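Local coordinates for xyloglucan-specific endo-beta-1,4-glucanase (Uncultured bacterium, PDB 4W88), which hydrolyses internal beta-1,4-glucosidic bonds in the glucan backbone of xyloglucan, a plant cell-wall polysaccharide, at residues 223-228 with 314-319. The protein carries 1 engineered substitution. Numbering follows the deposited sequence.
Sequences HTYTPY and EKFGLL. With BGC (beta-D-glucopyranose), chain C.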
loop_
_atom_site.group_PDB
_atom_site.type_symbol
_atom_site.label_atom_id
_atom_site.label_comp_id
_atom_site.label_asym_id
_atom_site.label_seq_id
_atom_site.Cartn_x
_atom_site.Cartn_y
_atom_site.Cartn_z
ATOM N N HIS A 223 -5.523 2.623 -4.493
ATOM C CA HIS A 223 -4.678 1.975 -5.455
ATOM C C HIS A 223 -5.223 2.279 -6.837
ATOM O O HIS A 223 -6.384 2.042 -7.097
ATOM C CB HIS A 223 -4.633 0.472 -5.276
ATOM C CG HIS A 223 -4.000 0.023 -4.008
ATOM N ND1 HIS A 223 -4.014 -1.300 -3.565
ATOM C CD2 HIS A 223 -3.278 0.712 -3.099
ATOM C CE1 HIS A 223 -3.348 -1.367 -2.435
ATOM N NE2 HIS A 223 -2.884 -0.172 -2.150
ATOM N N THR A 224 -4.355 2.822 -7.699
ATOM C CA THR A 224 -4.775 3.325 -8.968
ATOM C C THR A 224 -3.801 2.906 -10.049
ATOM O O THR A 224 -2.915 3.675 -10.481
ATOM C CB THR A 224 -5.040 4.835 -9.020
ATOM O OG1 THR A 224 -3.916 5.574 -8.542
ATOM C CG2 THR A 224 -6.212 5.163 -8.234
ATOM N N TYR A 225 -3.954 1.676 -10.447
ATOM C CA TYR A 225 -3.173 1.151 -11.603
ATOM C C TYR A 225 -3.862 1.495 -12.936
ATOM O O TYR A 225 -4.291 0.595 -13.699
ATOM C CB TYR A 225 -3.069 -0.352 -11.482
ATOM C CG TYR A 225 -2.225 -0.908 -10.323
ATOM C CD1 TYR A 225 -2.780 -1.183 -9.038
ATOM C CD2 TYR A 225 -0.914 -1.309 -10.544
ATOM C CE1 TYR A 225 -1.997 -1.755 -8.034
ATOM C CE2 TYR A 225 -0.140 -1.918 -9.556
ATOM C CZ TYR A 225 -0.713 -2.176 -8.285
ATOM O OH TYR A 225 0.065 -2.791 -7.354
ATOM N N THR A 226 -3.962 2.780 -13.193
ATOM C CA THR A 226 -4.900 3.306 -14.181
ATOM C C THR A 226 -4.165 3.778 -15.434
ATOM O O THR A 226 -3.177 4.549 -15.351
ATOM C CB THR A 226 -5.631 4.471 -13.560
ATOM O OG1 THR A 226 -6.218 4.024 -12.322
ATOM C CG2 THR A 226 -6.683 5.012 -14.478
ATOM N N PRO A 227 -4.651 3.367 -16.608
ATOM C CA PRO A 227 -5.812 2.457 -16.841
ATOM C C PRO A 227 -5.384 0.988 -16.748
ATOM O O PRO A 227 -4.258 0.606 -17.118
ATOM C CB PRO A 227 -6.195 2.730 -18.331
ATOM C CG PRO A 227 -5.328 3.810 -18.784
ATOM C CD PRO A 227 -4.130 3.915 -17.872
ATOM N N TYR A 228 -6.302 0.160 -16.255
ATOM C CA TYR A 228 -6.107 -1.238 -16.057
ATOM C C TYR A 228 -5.617 -1.947 -17.294
ATOM O O TYR A 228 -4.718 -2.780 -17.258
ATOM C CB TYR A 228 -7.423 -1.848 -15.547
ATOM C CG TYR A 228 -7.391 -3.340 -15.414
ATOM C CD1 TYR A 228 -6.741 -3.930 -14.377
ATOM C CD2 TYR A 228 -8.044 -4.164 -16.313
ATOM C CE1 TYR A 228 -6.670 -5.292 -14.247
ATOM C CE2 TYR A 228 -8.004 -5.521 -16.167
ATOM C CZ TYR A 228 -7.295 -6.073 -15.134
ATOM O OH TYR A 228 -7.260 -7.414 -14.924
ATOM N N GLU A 314 3.263 -11.540 -13.050
ATOM C CA GLU A 314 2.941 -10.155 -13.298
ATOM C C GLU A 314 4.241 -9.343 -13.234
ATOM O O GLU A 314 4.860 -9.256 -12.175
ATOM C CB GLU A 314 1.913 -9.704 -12.280
ATOM C CG GLU A 314 0.523 -10.368 -12.479
ATOM C CD GLU A 314 -0.518 -9.934 -11.454
ATOM O OE1 GLU A 314 -0.162 -9.281 -10.487
ATOM O OE2 GLU A 314 -1.722 -10.254 -11.567
ATOM N N LYS A 315 4.637 -8.727 -14.363
ATOM C CA LYS A 315 6.015 -8.264 -14.481
ATOM C C LYS A 315 6.187 -6.860 -13.919
ATOM O O LYS A 315 6.495 -5.906 -14.644
ATOM C CB LYS A 315 6.580 -8.431 -15.917
ATOM C CG LYS A 315 6.784 -9.868 -16.368
ATOM C CD LYS A 315 7.082 -9.905 -17.865
ATOM C CE LYS A 315 7.616 -11.268 -18.295
ATOM N NZ LYS A 315 6.748 -12.386 -17.867
ATOM N N PHE A 316 5.934 -6.718 -12.617
ATOM C CA PHE A 316 6.086 -5.380 -11.959
ATOM C C PHE A 316 7.515 -5.125 -11.401
ATOM O O PHE A 316 7.802 -4.072 -10.809
ATOM C CB PHE A 316 5.120 -5.342 -10.828
ATOM C CG PHE A 316 3.670 -5.069 -11.233
ATOM C CD1 PHE A 316 3.310 -3.884 -11.787
ATOM C CD2 PHE A 316 2.709 -6.006 -11.002
ATOM C CE1 PHE A 316 2.028 -3.551 -12.110
ATOM C CE2 PHE A 316 1.385 -5.737 -11.301
ATOM C CZ PHE A 316 1.026 -4.515 -11.885
ATOM N N GLY A 317 8.412 -6.110 -11.544
ATOM C CA GLY A 317 9.720 -5.980 -11.026
ATOM C C GLY A 317 10.524 -4.765 -11.548
ATOM O O GLY A 317 10.540 -4.486 -12.763
ATOM N N LEU A 318 11.209 -4.093 -10.623
ATOM C CA LEU A 318 12.099 -2.970 -10.967
ATOM C C LEU A 318 13.510 -3.187 -10.473
ATOM O O LEU A 318 14.469 -2.971 -11.234
ATOM C CB LEU A 318 11.567 -1.615 -10.534
ATOM C CG LEU A 318 10.184 -1.249 -11.015
ATOM C CD1 LEU A 318 9.643 0.027 -10.343
ATOM C CD2 LEU A 318 10.242 -1.017 -12.525
ATOM N N LEU A 319 13.612 -3.577 -9.206
ATOM C CA LEU A 319 14.887 -3.916 -8.587
ATOM C C LEU A 319 15.177 -5.416 -8.695
ATOM O O LEU A 319 14.443 -6.226 -8.169
ATOM C CB LEU A 319 14.955 -3.443 -7.157
ATOM C CG LEU A 319 16.236 -3.855 -6.400
ATOM C CD1 LEU A 319 17.475 -3.231 -7.128
ATOM C CD2 LEU A 319 16.130 -3.475 -4.923
HETATM C C2 BGC C . -10.948 -5.191 -12.929
HETATM C C3 BGC C . -9.700 -4.511 -12.281
HETATM C C4 BGC C . -9.317 -5.534 -11.236
HETATM C C5 BGC C . -9.605 -6.875 -11.958
HETATM C C6 BGC C . -9.641 -8.109 -11.049
HETATM C C1 BGC C . -10.798 -6.376 -13.918
HETATM O O1 BGC C . -11.855 -6.948 -14.875
HETATM O O2 BGC C . -11.471 -4.254 -13.749
HETATM O O3 BGC C . -9.990 -3.197 -11.813
HETATM O O4 BGC C . -8.010 -5.972 -11.026
HETATM O O5 BGC C . -10.700 -7.210 -12.829
HETATM O O6 BGC C . -8.526 -8.963 -11.408
#
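Two aromatic rings, Tyr225 and Phe316, make a small, buried apolar contact between the loops that follow strands 218-223 and 300-305, the sixth and eighth of the barrel. The rings meet obliquely, their planes inclined at 55° and their centroids 5.5 Å apart. The CD2-CE2 side of the Tyr225 ring meets the CE1-CZ side of the Phe316 ring; Tyr225 CE2 lies 3.7 Å from both Phe316 CZ and Phe316 CE1. No hydrogen bond crosses between the loops, and the nearest CA atoms, those of Tyr225 and Phe316, are 11.3 Å apart; the side chains alone span the distance. Tyr225 sits at the centre of an inverse gamma turn; its CB points toward the 314-319 loop, and CG, anti to the carbonyl carbon (chi1 -68°), carries the ring on to Phe316. Its hydroxyl is hydrogen-bonded to Glu271, and the side chain also packs on Trp304. Phe316 also rests on Gln275. After the cis peptide bond before Pro227, Tyr228 starts helix 228-231 and lays one ring face against a glucose unit, whose C3 stands 3.6 Å above the ring plane, nearer the CD1-CE1 edge than the ring centre. The sugar spans the ring, with its C1 3.7 Å from Tyr228 CZ. An alanine in place of Tyr228 would probably leave this glucose without its aromatic platform and free to shift in the cleft. His223 ND1 is hydrogen-bonded to Glu149, which belongs to the glycan pocket, as do Tyr225, in contact with another glucose, and Tyr228. Such tyrosines, on a loop at the C-terminal end of a TIM barrel, line the sugar-binding cleft characteristic of family 5 glycoside hydrolases, with Phe316 packed against Tyr225.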